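Local coordinates for protein beta-glucoside kinase (Listeria monocytogenes, PDB 4HTL) that catalyses the ATP-dependent phosphorylation of cellobiose to cellobiose-6'-phosphate and may also regulate transcription of the operon for cellobiose uptake, at residues G228-I233 against E262-R267; E220-I225 against I254-H259; M159-P164 against N175-M180. One frame throughout, in Å; residues are numbered along the deposited sequence.

Contact 1 of 3, residues G228-I233 against E262-R267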
ATOM      1  N   GLY A 228      -9.041   6.133   5.037  1.00 14.36           N
ATOM      2  CA  GLY A 228      -7.800   6.050   4.330  1.00 15.01           C
ATOM      3  C   GLY A 228      -6.619   5.742   5.228  1.00 14.41           C
ATOM      4  O   GLY A 228      -5.770   4.934   4.854  1.00 13.56           O
ATOM      5  N   LEU A 229      -6.549   6.364   6.396  1.00 15.75           N
ATOM      6  CA  LEU A 229      -5.431   6.110   7.335  1.00 16.04           C
ATOM      7  C   LEU A 229      -5.413   4.639   7.776  1.00 15.35           C
ATOM      8  O   LEU A 229      -4.366   4.014   7.789  1.00 14.50           O
ATOM      9  CB  LEU A 229      -5.503   6.990   8.551  1.00 15.81           C
ATOM     10  CG  LEU A 229      -5.109   8.478   8.443  1.00 17.88           C
ATOM     11  CD1 LEU A 229      -5.404   9.146   9.811  1.00 21.43           C
ATOM     12  CD2 LEU A 229      -3.648   8.665   7.971  1.00 17.76           C
ATOM     13  N   TYR A 230      -6.573   4.080   8.071  1.00 14.75           N
ATOM     14  CA  TYR A 230      -6.693   2.664   8.513  1.00 13.27           C
ATOM     15  C   TYR A 230      -6.193   1.758   7.406  1.00 14.94           C
ATOM     16  O   TYR A 230      -5.344   0.904   7.618  1.00 15.47           O
ATOM     17  CB  TYR A 230      -8.133   2.399   8.834  1.00 14.39           C
ATOM     18  CG  TYR A 230      -8.491   1.069   9.464  1.00 12.58           C
ATOM     19  CD1 TYR A 230      -8.616   0.937  10.846  1.00 14.29           C
ATOM     20  CD2 TYR A 230      -8.724  -0.048   8.699  1.00 15.16           C
ATOM     21  CE1 TYR A 230      -9.025  -0.248  11.418  1.00 17.14           C
ATOM     22  CE2 TYR A 230      -9.108  -1.237   9.275  1.00 14.87           C
ATOM     23  CZ  TYR A 230      -9.274  -1.324  10.640  1.00 15.90           C
ATOM     24  OH  TYR A 230      -9.668  -2.504  11.195  1.00 20.79           O
ATOM     25  N   ASN A 231      -6.632   2.025   6.170  1.00 13.12           N
ATOM     26  CA  ASN A 231      -6.146   1.227   5.062  1.00 12.49           C
ATOM     27  C   ASN A 231      -4.608   1.294   4.968  1.00 12.03           C
ATOM     28  O   ASN A 231      -3.924   0.271   4.762  1.00 16.51           O
ATOM     29  CB  ASN A 231      -6.689   1.719   3.718  1.00 13.96           C
ATOM     30  CG  ASN A 231      -8.160   1.347   3.459  1.00 14.06           C
ATOM     31  OD1 ASN A 231      -8.706   0.450   4.085  1.00 15.48           O
ATOM     32  ND2 ASN A 231      -8.749   1.998   2.426  1.00 15.35           N
ATOM     33  N   LEU A 232      -4.071   2.512   4.989  1.00 12.92           N
ATOM     34  CA  LEU A 232      -2.627   2.698   4.861  1.00 13.80           C
ATOM     35  C   LEU A 232      -1.822   2.017   5.969  1.00 13.59           C
ATOM     36  O   LEU A 232      -0.738   1.469   5.725  1.00 14.99           O
ATOM     37  CB  LEU A 232      -2.280   4.192   4.811  1.00 12.42           C
ATOM     38  CG  LEU A 232      -2.705   4.986   3.584  1.00 12.10           C
ATOM     39  CD1 LEU A 232      -2.520   6.478   3.788  1.00 14.09           C
ATOM     40  CD2 LEU A 232      -2.151   4.482   2.251  1.00 14.26           C
ATOM     41  N   ILE A 233      -2.314   2.129   7.187  1.00 14.62           N
ATOM     42  CA  ILE A 233      -1.667   1.562   8.368  1.00 14.22           C
ATOM     43  C   ILE A 233      -1.539   0.042   8.216  1.00 13.31           C
ATOM     44  O   ILE A 233      -0.455  -0.500   8.324  1.00 15.91           O
ATOM     45  CB  ILE A 233      -2.429   1.944   9.651  1.00 14.36           C
ATOM     46  CG1 ILE A 233      -2.159   3.427   9.957  1.00 14.92           C
ATOM     47  CG2 ILE A 233      -2.057   1.040  10.843  1.00 15.74           C
ATOM     48  CD1 ILE A 233      -3.128   4.020  10.944  1.00 16.07           C
ATOM     49  N   GLU A 262      -9.931   7.212  17.542  1.00 16.40           N
ATOM     50  CA  GLU A 262     -10.200   6.344  18.698  1.00 18.52           C
ATOM     51  C   GLU A 262     -11.211   5.243  18.361  1.00 16.94           C
ATOM     52  O   GLU A 262     -11.203   4.174  18.986  1.00 19.77           O
ATOM     53  CB  GLU A 262     -10.651   7.188  19.906  1.00 18.53           C
ATOM     54  CG  GLU A 262      -9.511   8.075  20.407  1.00 20.15           C
ATOM     55  CD  GLU A 262      -9.796   8.804  21.698  1.00 25.04           C
ATOM     56  OE1 GLU A 262     -10.861   8.628  22.256  1.00 23.37           O
ATOM     57  OE2 GLU A 262      -8.931   9.604  22.139  1.00 31.89           O
ATOM     58  N   SER A 263     -12.030   5.477  17.317  1.00 16.64           N
ATOM     59  CA  SER A 263     -13.012   4.490  16.873  1.00 16.11           C
ATOM     60  C   SER A 263     -12.409   3.468  15.890  1.00 16.79           C
ATOM     61  O   SER A 263     -13.093   2.506  15.508  1.00 20.36           O
ATOM     62  CB  SER A 263     -14.188   5.156  16.235  1.00 18.57           C
ATOM     63  OG  SER A 263     -14.897   6.009  17.111  1.00 17.79           O
ATOM     64  N   PHE A 264     -11.137   3.667  15.523  1.00 18.15           N
ATOM     65  CA  PHE A 264     -10.487   2.910  14.434  1.00 18.65           C
ATOM     66  C   PHE A 264      -9.248   2.204  14.893  1.00 16.63           C
ATOM     67  O   PHE A 264      -9.099   0.972  14.664  1.00 20.98           O
ATOM     68  CB  PHE A 264     -10.223   3.818  13.213  1.00 21.06           C
ATOM     69  CG  PHE A 264     -11.484   4.314  12.579  1.00 20.11           C
ATOM     70  CD1 PHE A 264     -12.089   3.587  11.586  1.00 27.99           C
ATOM     71  CD2 PHE A 264     -12.066   5.524  12.966  1.00 17.75           C
ATOM     72  CE1 PHE A 264     -13.267   4.016  11.006  1.00 29.80           C
ATOM     73  CE2 PHE A 264     -13.238   5.948  12.383  1.00 20.12           C
ATOM     74  CZ  PHE A 264     -13.842   5.194  11.407  1.00 26.32           C
ATOM     75  N   GLY A 265      -8.377   2.980  15.510  1.00 18.45           N
ATOM     76  CA  GLY A 265      -7.173   2.502  16.131  1.00 17.46           C
ATOM     77  C   GLY A 265      -5.924   2.818  15.324  1.00 18.63           C
ATOM     78  O   GLY A 265      -5.694   2.246  14.264  1.00 20.13           O
ATOM     79  N   LEU A 266      -5.120   3.748  15.821  1.00 18.71           N
ATOM     80  CA  LEU A 266      -3.845   4.042  15.187  1.00 18.95           C
ATOM     81  C   LEU A 266      -2.858   2.881  15.162  1.00 18.82           C
ATOM     82  O   LEU A 266      -1.935   2.895  14.353  1.00 17.70           O
ATOM     83  CB  LEU A 266      -3.190   5.290  15.803  1.00 19.37           C
ATOM     84  CG  LEU A 266      -3.793   6.635  15.354  1.00 19.34           C
ATOM     85  CD1 LEU A 266      -3.415   7.742  16.317  1.00 24.90           C
ATOM     86  CD2 LEU A 266      -3.394   6.944  13.896  1.00 20.28           C
ATOM     87  N   ARG A 267      -2.981   1.929  16.096  1.00 16.31           N
ATOM     88  CA  ARG A 267      -2.190   0.709  16.071  1.00 17.87           C
ATOM     89  C   ARG A 267      -0.715   0.993  15.995  1.00 19.04           C
ATOM     90  O   ARG A 267       0.001   0.509  15.099  1.00 19.71           O
ATOM     91  CB  ARG A 267      -2.659  -0.225  14.979  1.00 21.26           C
ATOM     92  CG  ARG A 267      -2.189  -1.636  15.256  1.00 22.84           C
ATOM     93  CD  ARG A 267      -1.943  -2.472  14.026  1.00 23.81           C
ATOM     94  NE  ARG A 267      -1.032  -1.866  13.087  1.00 18.97           N
ATOM     95  CZ  ARG A 267      -0.716  -2.404  11.916  1.00 18.90           C
ATOM     96  NH1 ARG A 267      -1.182  -3.615  11.606  1.00 19.77           N
ATOM     97  NH2 ARG A 267       0.076  -1.744  11.081  1.00 19.01           N
TER

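Contact 2 of 3, residues E220-I225 against I254-H259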
ATOM      1  N   GLU A 220     -17.972  13.831   8.639  1.00 16.43           N
ATOM      2  CA  GLU A 220     -17.857  12.940   7.476  1.00 15.60           C
ATOM      3  C   GLU A 220     -16.461  13.029   6.850  1.00 15.47           C
ATOM      4  O   GLU A 220     -15.924  12.027   6.427  1.00 15.56           O
ATOM      5  CB  GLU A 220     -18.937  13.207   6.449  1.00 16.25           C
ATOM      6  CG  GLU A 220     -20.323  12.926   7.006  1.00 18.30           C
ATOM      7  CD  GLU A 220     -20.637  11.446   7.127  1.00 24.89           C
ATOM      8  OE1 GLU A 220     -20.546  10.781   6.102  1.00 25.26           O
ATOM      9  OE2 GLU A 220     -20.986  10.957   8.215  1.00 29.54           O
ATOM     10  N   PHE A 221     -15.917  14.246   6.750  1.00 15.69           N
ATOM     11  CA  PHE A 221     -14.551  14.469   6.280  1.00 19.11           C
ATOM     12  C   PHE A 221     -13.561  13.661   7.120  1.00 17.30           C
ATOM     13  O   PHE A 221     -12.714  12.916   6.598  1.00 15.51           O
ATOM     14  CB  PHE A 221     -14.283  15.988   6.310  1.00 16.67           C
ATOM     15  CG  PHE A 221     -12.871  16.399   5.937  1.00 16.60           C
ATOM     16  CD1 PHE A 221     -12.390  16.277   4.639  1.00 20.05           C
ATOM     17  CD2 PHE A 221     -12.089  17.044   6.853  1.00 21.55           C
ATOM     18  CE1 PHE A 221     -11.130  16.712   4.299  1.00 20.94           C
ATOM     19  CE2 PHE A 221     -10.830  17.501   6.528  1.00 22.97           C
ATOM     20  CZ  PHE A 221     -10.342  17.337   5.241  1.00 20.30           C
ATOM     21  N   TYR A 222     -13.654  13.772   8.440  1.00 16.69           N
ATOM     22  CA  TYR A 222     -12.711  13.067   9.293  1.00 16.32           C
ATOM     23  C   TYR A 222     -12.885  11.556   9.191  1.00 13.34           C
ATOM     24  O   TYR A 222     -11.901  10.802   9.190  1.00 16.33           O
ATOM     25  CB  TYR A 222     -12.835  13.538  10.741  1.00 15.95           C
ATOM     26  CG  TYR A 222     -12.214  14.904  11.000  1.00 17.05           C
ATOM     27  CD1 TYR A 222     -11.026  15.278  10.404  1.00 27.89           C
ATOM     28  CD2 TYR A 222     -12.699  15.736  11.971  1.00 22.76           C
ATOM     29  CE1 TYR A 222     -10.428  16.494  10.646  1.00 36.81           C
ATOM     30  CE2 TYR A 222     -12.074  16.961  12.254  1.00 25.55           C
ATOM     31  CZ  TYR A 222     -10.967  17.336  11.583  1.00 29.70           C
ATOM     32  OH  TYR A 222     -10.395  18.547  11.899  1.00 38.29           O
ATOM     33  N   THR A 223     -14.112  11.107   9.009  1.00 13.93           N
ATOM     34  CA  THR A 223     -14.347   9.660   8.822  1.00 15.18           C
ATOM     35  C   THR A 223     -13.667   9.159   7.535  1.00 13.49           C
ATOM     36  O   THR A 223     -13.057   8.127   7.539  1.00 15.65           O
ATOM     37  CB  THR A 223     -15.855   9.319   8.811  1.00 14.68           C
ATOM     38  OG1 THR A 223     -16.408   9.582  10.119  1.00 19.54           O
ATOM     39  CG2 THR A 223     -16.124   7.817   8.386  1.00 16.78           C
ATOM     40  N   GLY A 224     -13.740   9.931   6.458  1.00 13.76           N
ATOM     41  CA  GLY A 224     -13.086   9.575   5.257  1.00 16.02           C
ATOM     42  C   GLY A 224     -11.588   9.524   5.438  1.00 13.29           C
ATOM     43  O   GLY A 224     -10.929   8.610   4.958  1.00 14.40           O
ATOM     44  N   ILE A 225     -11.019  10.521   6.126  1.00 13.99           N
ATOM     45  CA  ILE A 225      -9.573  10.500   6.385  1.00 13.95           C
ATOM     46  C   ILE A 225      -9.172   9.247   7.218  1.00 13.61           C
ATOM     47  O   ILE A 225      -8.194   8.551   6.887  1.00 15.30           O
ATOM     48  CB  ILE A 225      -9.066  11.757   7.080  1.00 13.73           C
ATOM     49  CG1 ILE A 225      -9.287  12.970   6.167  1.00 15.62           C
ATOM     50  CG2 ILE A 225      -7.559  11.636   7.409  1.00 15.55           C
ATOM     51  CD1 ILE A 225      -9.103  14.321   6.845  1.00 18.76           C
ATOM     52  N   ILE A 254      -4.488  17.657  13.716  1.00 18.42           N
ATOM     53  CA  ILE A 254      -3.900  16.365  14.165  1.00 19.72           C
ATOM     54  C   ILE A 254      -4.610  15.837  15.440  1.00 19.05           C
ATOM     55  O   ILE A 254      -4.971  14.626  15.506  1.00 16.96           O
ATOM     56  CB  ILE A 254      -2.353  16.451  14.375  1.00 18.99           C
ATOM     57  CG1 ILE A 254      -1.668  16.634  13.012  1.00 20.33           C
ATOM     58  CG2 ILE A 254      -1.850  15.185  15.076  1.00 18.10           C
ATOM     59  CD1 ILE A 254      -1.683  15.432  12.085  1.00 19.56           C
ATOM     60  N   ALA A 255      -4.829  16.724  16.415  1.00 19.28           N
ATOM     61  CA  ALA A 255      -5.518  16.341  17.655  1.00 20.21           C
ATOM     62  C   ALA A 255      -6.923  15.861  17.307  1.00 18.97           C
ATOM     63  O   ALA A 255      -7.387  14.860  17.867  1.00 19.27           O
ATOM     64  CB  ALA A 255      -5.574  17.466  18.700  1.00 20.88           C
ATOM     65  N   GLU A 256      -7.553  16.530  16.343  1.00 18.82           N
ATOM     66  CA  GLU A 256      -8.945  16.183  15.937  1.00 17.11           C
ATOM     67  C   GLU A 256      -9.018  14.803  15.246  1.00 19.85           C
ATOM     68  O   GLU A 256      -9.902  14.028  15.495  1.00 19.50           O
ATOM     69  CB  GLU A 256      -9.525  17.266  15.073  1.00 18.41           C
ATOM     70  CG  GLU A 256      -9.817  18.549  15.847  1.00 20.30           C
ATOM     71  CD  GLU A 256     -10.488  19.574  14.962  1.00 26.70           C
ATOM     72  OE1 GLU A 256      -9.844  20.258  14.222  1.00 37.91           O
ATOM     73  OE2 GLU A 256     -11.679  19.703  15.009  1.00 39.12           O
ATOM     74  N   LEU A 257      -8.021  14.515  14.417  1.00 17.30           N
ATOM     75  CA  LEU A 257      -7.921  13.217  13.762  0.70 16.99           C
ATOM     76  C   LEU A 257      -7.621  12.127  14.747  1.00 17.89           C
ATOM     77  O   LEU A 257      -8.206  11.071  14.686  1.00 18.83           O
ATOM     78  CB  LEU A 257      -6.852  13.199  12.685  0.70 20.20           C
ATOM     79  CG  LEU A 257      -7.211  13.805  11.354  0.70 18.15           C
ATOM     80  CD1 LEU A 257      -5.990  13.720  10.424  0.70 19.32           C
ATOM     81  CD2 LEU A 257      -8.491  13.187  10.779  0.70 17.54           C
ATOM     82  N   LYS A 258      -6.714  12.374  15.694  1.00 17.87           N
ATOM     83  CA  LYS A 258      -6.437  11.369  16.722  1.00 19.38           C
ATOM     84  C   LYS A 258      -7.706  11.032  17.503  1.00 17.81           C
ATOM     85  O   LYS A 258      -7.914   9.886  17.891  1.00 17.55           O
ATOM     86  CB  LYS A 258      -5.338  11.853  17.684  1.00 19.28           C
ATOM     87  CG  LYS A 258      -3.917  11.826  17.115  1.00 21.59           C
ATOM     88  CD  LYS A 258      -2.982  12.393  18.163  1.00 24.24           C
ATOM     89  CE  LYS A 258      -1.565  12.401  17.703  1.00 23.53           C
ATOM     90  NZ  LYS A 258      -0.734  13.080  18.728  1.00 23.77           N
ATOM     91  N   HIS A 259      -8.493  12.055  17.832  1.00 17.65           N
ATOM     92  CA  HIS A 259      -9.758  11.856  18.553  1.00 17.28           C
ATOM     93  C   HIS A 259     -10.673  10.932  17.748  1.00 15.41           C
ATOM     94  O   HIS A 259     -11.151   9.876  18.208  1.00 16.43           O
ATOM     95  CB  HIS A 259     -10.391  13.220  18.819  1.00 16.32           C
ATOM     96  CG  HIS A 259     -11.669  13.171  19.592  1.00 17.49           C
ATOM     97  ND1 HIS A 259     -11.715  13.028  20.954  1.00 20.12           N
ATOM     98  CD2 HIS A 259     -12.975  13.331  19.168  1.00 20.52           C
ATOM     99  CE1 HIS A 259     -13.002  13.100  21.342  1.00 21.10           C
ATOM    100  NE2 HIS A 259     -13.766  13.294  20.261  1.00 19.41           N
TER

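Contact 3 of 3, residues M159-P164 against N175-M180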
HETATM    1  N   MSE A 159      -8.029   5.607  -3.198  1.00 15.48           N
HETATM    2  CA  MSE A 159      -8.624   4.614  -2.308  1.00 14.76           C
HETATM    3  C   MSE A 159     -10.124   4.887  -2.196  1.00 13.84           C
HETATM    4  O   MSE A 159     -10.583   6.036  -2.115  1.00 14.55           O
HETATM    5  CB  MSE A 159      -8.051   4.655  -0.903  1.00 14.18           C
HETATM    6  CG  MSE A 159      -6.560   4.218  -0.766  1.00 13.60           C
HETATM    7 SE   MSE A 159      -5.967   4.116   1.018  0.65 15.35          SE
HETATM    8  CE  MSE A 159      -5.614   5.953   1.299  1.00 15.68           C
ATOM      9  N   PHE A 160     -10.883   3.812  -2.213  1.00 13.36           N
ATOM     10  CA  PHE A 160     -12.333   3.907  -1.987  1.00 14.04           C
ATOM     11  C   PHE A 160     -12.617   4.300  -0.546  1.00 15.77           C
ATOM     12  O   PHE A 160     -12.175   3.658   0.413  1.00 16.97           O
ATOM     13  CB  PHE A 160     -13.012   2.570  -2.368  1.00 14.80           C
ATOM     14  CG  PHE A 160     -13.125   2.333  -3.863  1.00 16.85           C
ATOM     15  CD1 PHE A 160     -13.828   3.184  -4.649  1.00 15.77           C
ATOM     16  CD2 PHE A 160     -12.530   1.254  -4.457  1.00 15.82           C
ATOM     17  CE1 PHE A 160     -13.928   3.010  -6.022  1.00 15.90           C
ATOM     18  CE2 PHE A 160     -12.657   1.029  -5.789  1.00 16.81           C
ATOM     19  CZ  PHE A 160     -13.334   1.916  -6.585  1.00 19.07           C
ATOM     20  N   SER A 161     -13.448   5.319  -0.373  1.00 14.85           N
ATOM     21  CA  SER A 161     -13.961   5.674   0.947  1.00 15.50           C
ATOM     22  C   SER A 161     -15.344   5.110   1.234  1.00 17.34           C
ATOM     23  O   SER A 161     -15.822   5.188   2.339  1.00 17.57           O
ATOM     24  CB  SER A 161     -13.973   7.193   1.068  1.00 17.16           C
ATOM     25  OG  SER A 161     -14.798   7.809   0.075  1.00 18.28           O
ATOM     26  N   GLU A 162     -15.947   4.467   0.248  1.00 17.33           N
ATOM     27  CA  GLU A 162     -17.209   3.806   0.398  1.00 20.27           C
ATOM     28  C   GLU A 162     -17.322   2.706  -0.638  1.00 18.40           C
ATOM     29  O   GLU A 162     -16.485   2.616  -1.545  1.00 17.04           O
ATOM     30  CB  GLU A 162     -18.360   4.747   0.263  1.00 23.60           C
ATOM     31  CG  GLU A 162     -18.431   5.427  -1.090  1.00 21.98           C
ATOM     32  CD  GLU A 162     -19.516   6.494  -1.131  1.00 27.54           C
ATOM     33  OE1 GLU A 162     -20.697   6.166  -1.376  1.00 33.77           O
ATOM     34  OE2 GLU A 162     -19.185   7.658  -0.864  1.00 37.93           O
ATOM     35  N   ARG A 163     -18.307   1.830  -0.473  1.00 18.15           N
ATOM     36  CA  ARG A 163     -18.537   0.785  -1.475  0.60 17.74           C
ATOM     37  C   ARG A 163     -18.828   1.458  -2.823  1.00 17.15           C
ATOM     38  O   ARG A 163     -19.691   2.336  -2.923  1.00 22.00           O
ATOM     39  CB  ARG A 163     -19.705  -0.095  -1.120  0.60 21.96           C
ATOM     40  CG  ARG A 163     -19.954  -1.180  -2.147  0.60 22.63           C
ATOM     41  CD  ARG A 163     -21.422  -1.507  -2.302  0.60 31.50           C
ATOM     42  NE  ARG A 163     -21.592  -2.397  -3.457  0.60 29.01           N
ATOM     43  CZ  ARG A 163     -22.227  -2.117  -4.594  0.60 23.68           C
ATOM     44  NH1 ARG A 163     -22.865  -0.963  -4.787  0.60 21.91           N
ATOM     45  NH2 ARG A 163     -22.261  -3.039  -5.539  0.60 23.97           N
ATOM     46  N   PRO A 164     -18.122   1.045  -3.878  1.00 17.12           N
ATOM     47  CA  PRO A 164     -18.330   1.783  -5.131  1.00 18.16           C
ATOM     48  C   PRO A 164     -19.726   1.495  -5.665  1.00 19.89           C
ATOM     49  O   PRO A 164     -20.191   0.367  -5.585  1.00 24.35           O
ATOM     50  CB  PRO A 164     -17.285   1.203  -6.088  1.00 21.33           C
ATOM     51  CG  PRO A 164     -16.607   0.157  -5.365  1.00 26.78           C
ATOM     52  CD  PRO A 164     -16.933   0.185  -3.934  1.00 20.69           C
ATOM     53  N   ASN A 175     -10.300  11.252  -3.377  1.00 14.46           N
ATOM     54  CA  ASN A 175     -10.147  12.440  -4.249  1.00 14.75           C
ATOM     55  C   ASN A 175     -11.435  13.209  -4.445  1.00 15.30           C
ATOM     56  O   ASN A 175     -11.392  14.432  -4.674  1.00 19.19           O
ATOM     57  CB  ASN A 175      -9.617  12.041  -5.617  1.00 17.42           C
ATOM     58  CG  ASN A 175      -8.098  11.904  -5.653  1.00 14.97           C
ATOM     59  OD1 ASN A 175      -7.400  12.649  -4.980  1.00 20.66           O
ATOM     60  ND2 ASN A 175      -7.575  11.007  -6.505  1.00 18.40           N
ATOM     61  N   GLU A 176     -12.533  12.472  -4.536  1.00 16.45           N
ATOM     62  CA  GLU A 176     -13.836  13.048  -4.762  1.00 19.00           C
ATOM     63  C   GLU A 176     -14.807  13.070  -3.599  1.00 18.23           C
ATOM     64  O   GLU A 176     -15.926  13.592  -3.749  1.00 21.02           O
ATOM     65  CB  GLU A 176     -14.476  12.424  -6.025  1.00 19.98           C
ATOM     66  CG  GLU A 176     -13.538  12.514  -7.217  1.00 22.81           C
ATOM     67  CD  GLU A 176     -14.147  12.128  -8.564  1.00 21.19           C
ATOM     68  OE1 GLU A 176     -15.326  12.452  -8.790  1.00 22.93           O
ATOM     69  OE2 GLU A 176     -13.398  11.531  -9.403  1.00 22.55           O
ATOM     70  N   THR A 177     -14.426  12.512  -2.445  1.00 16.55           N
ATOM     71  CA  THR A 177     -15.296  12.516  -1.254  1.00 16.64           C
ATOM     72  C   THR A 177     -14.721  13.225  -0.049  1.00 15.33           C
ATOM     73  O   THR A 177     -15.470  13.569   0.864  1.00 17.37           O
ATOM     74  CB  THR A 177     -15.573  11.053  -0.779  1.00 18.26           C
ATOM     75  OG1 THR A 177     -14.369  10.422  -0.337  1.00 18.29           O
ATOM     76  CG2 THR A 177     -16.183  10.233  -1.937  1.00 17.71           C
ATOM     77  N   THR A 178     -13.392  13.353   0.003  1.00 16.20           N
ATOM     78  CA  THR A 178     -12.695  13.698   1.225  1.00 17.12           C
ATOM     79  C   THR A 178     -11.545  14.701   1.006  1.00 17.94           C
ATOM     80  O   THR A 178     -10.362  14.350   1.094  1.00 17.89           O
ATOM     81  CB  THR A 178     -12.229  12.425   1.938  1.00 15.46           C
ATOM     82  OG1 THR A 178     -13.304  11.465   1.967  1.00 17.34           O
ATOM     83  CG2 THR A 178     -11.685  12.675   3.327  1.00 17.10           C
ATOM     84  N   THR A 179     -11.904  15.945   0.670  1.00 18.84           N
ATOM     85  CA  THR A 179     -10.921  16.998   0.389  1.00 20.60           C
ATOM     86  C   THR A 179     -11.489  18.311   0.862  1.00 18.65           C
ATOM     87  O   THR A 179     -12.717  18.444   1.092  1.00 18.52           O
ATOM     88  CB  THR A 179     -10.570  17.135  -1.124  1.00 19.27           C
ATOM     89  OG1 THR A 179     -11.672  17.689  -1.837  1.00 20.39           O
ATOM     90  CG2 THR A 179     -10.194  15.744  -1.762  1.00 20.06           C
HETATM   91  N   MSE A 180     -10.613  19.305   0.975  1.00 18.74           N
HETATM   92  CA  MSE A 180     -11.057  20.662   1.328  1.00 22.54           C
HETATM   93  C   MSE A 180     -12.028  21.245   0.264  1.00 22.42           C
HETATM   94  O   MSE A 180     -12.985  21.962   0.605  1.00 23.54           O
HETATM   95  CB  MSE A 180      -9.860  21.557   1.507  1.00 28.17           C
HETATM   96  CG  MSE A 180      -8.906  21.085   2.664  1.00 26.78           C
HETATM   97 SE   MSE A 180      -9.621  21.148   4.487  0.65 28.01          SE
HETATM   98  CE  MSE A 180      -9.395  23.053   4.708  1.00 31.96           C
TER

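Contact 1 of 3, residues G228-I233 against E262-R267
I233 meets both L266 and R267, and its two branches divide the work. At CB the side chain forks. CG2 runs to the arginine and lies 3.5 Å from R267 NH2, with R267 NE and CZ a little farther off. CG1 continues the other branch, standing anti to the carbonyl carbon (chi1 -74°), and its tip CD1 comes within 3.8 Å of L266 O and 4.2 Å of L266 CD2. The isoleucine and arginine side chains run antiparallel alongside each other, and the arginine chain is bent at chi3 (55°), which brings R267 NH2 to 3.1 Å from I233 O. The guanidinium also makes a cation-pi contact with Y234. One helical turn back, Y230 presents the edge of its ring to the loop: CE1 is 3.5 Å from F264 O, which lies in the ring plane, and CD1 sits 4.1 Å from F264 CB. F160 of the second subunit stacks on Y230, so the seam reaches the dimer interface. The loop is the second connection of a beta-alpha-beta crossover, leading from helix 253-261 into strand 270-273, which runs parallel to strand 240-244, in the actin-like ATPase fold of ROK kinases.

Contact 2 of 3, residues E220-I225 against I254-H259
Helices 220-225 and 254-259 cross steeply, at -75° with their axes 10.1 Å apart at closest approach, and Y222 and L257 hold the nearest pair of CA atoms. The ring of Y222 points toward helix 254-259. Its CG lies anti to the carbonyl carbon (chi1 -75°), and from there the ring has L257 CD2 by its CD1-CE1 side and E256 at its CZ-OH end. Both neighbours approach the ring obliquely. E256 CB is 3.8 Å from Y222 CZ, and the extended glutamate chain then carries its carboxylate to the phenol, where Y222 OH donates a weak hydrogen bond of 2.9 Å to E256 OE1. The ring and carboxylate planes stand 75° apart. On the apolar side, L257 CD2 is the methyl that both partners share: it faces Y222 CD1 and lies 3.8 Å from I225 CG2. I225 CG2 also has L257 CD1 4.0 Å away. L257 was modelled in two conformations, and all its methyl distances belong to the one described, so the very short approach to the tyrosine is a doubtful measure of tightness. The stronger partner of E256 OE1 is R250, whose NE forms a salt bridge with it, while T252 OG1 adds a hydrogen bond. The tyrosine is therefore a third, weak hydrogen-bond partner of OE1, after R250 and T252, and the arginine probably keeps the glutamate ionised in a partly exposed position beside a buried tyrosine, while the leucine-isoleucine packing carries the apolar half of the crossing.

Contact 3 of 3, residues M159-P164 against N175-M180
S161 and T177 join the loop 159-164 to the short helix 174-177 through a 2.7 Å hydrogen bond between S161 OG and T177 OG1, in which either hydroxyl could be the donor. Going along the second segment, N175 and E176 come first, still within the helix, and their polar side chains are held by partners outside the two segments. T177 then carries the contact. Its OG1 stands between the backbone N and the carbonyl carbon (chi1 65°), and S161 OG takes the same setting on its own residue (chi1 60°); these torsions turn both oxygens toward the gap between the backbones. T177 OG1 is also hydrogen-bonded to T178 OG1 at 2.7 Å and to T173 O one turn back, which gives this one oxygen three partners and should fix the rotation of the threonine, while S161 OG has a further, weak bond to Y172 O. The methyl T177 CG2 packs 3.4 Å from S161 OG, and E162 OE2, at the end of an extended chain, comes to 4.1 Å from T177 CG2. T178, the first residue to leave helical backbone angles, is more distant from the serine, its OG1 lying 4.4 Å from S161 OG; its side chain instead packs on F221 and I225 of helix 212-236. T179 belongs to the next helix, 180-191, as its N-cap: its OG1 accepts a hydrogen bond from the backbone N of V182. M180, a selenomethionine, starts that helix. The arrangement is a junction between two consecutive helices, in which a chain of hydroxyls ties the end of the first to a neighbouring loop and an N-cap opens the second.

In the fold
All three contacts lie on the same side of the chain's centre, and helix 212-236 connects them. Contacts 1 and 2 use successive parts of it, their centres 10 Å apart, and touch where L266 CD1 lies 4.2 Å from K258 CG. Contact 3, about 14 Å from contact 2 and 16 Å from contact 1 between centres, leans on the same helix: T178 CG2 is 3.4 Å from F221 O, and M159 SE is 3.7 Å from N231 CB. Each also reaches the second subunit: N231 OD1 of contact 1 accepts a hydrogen bond from F160 N of contact 3 of the other copy, and T223 of contact 2 packs on R163 of that copy. The ATP site, inferred by similarity at residues 8-14, lies away from all three.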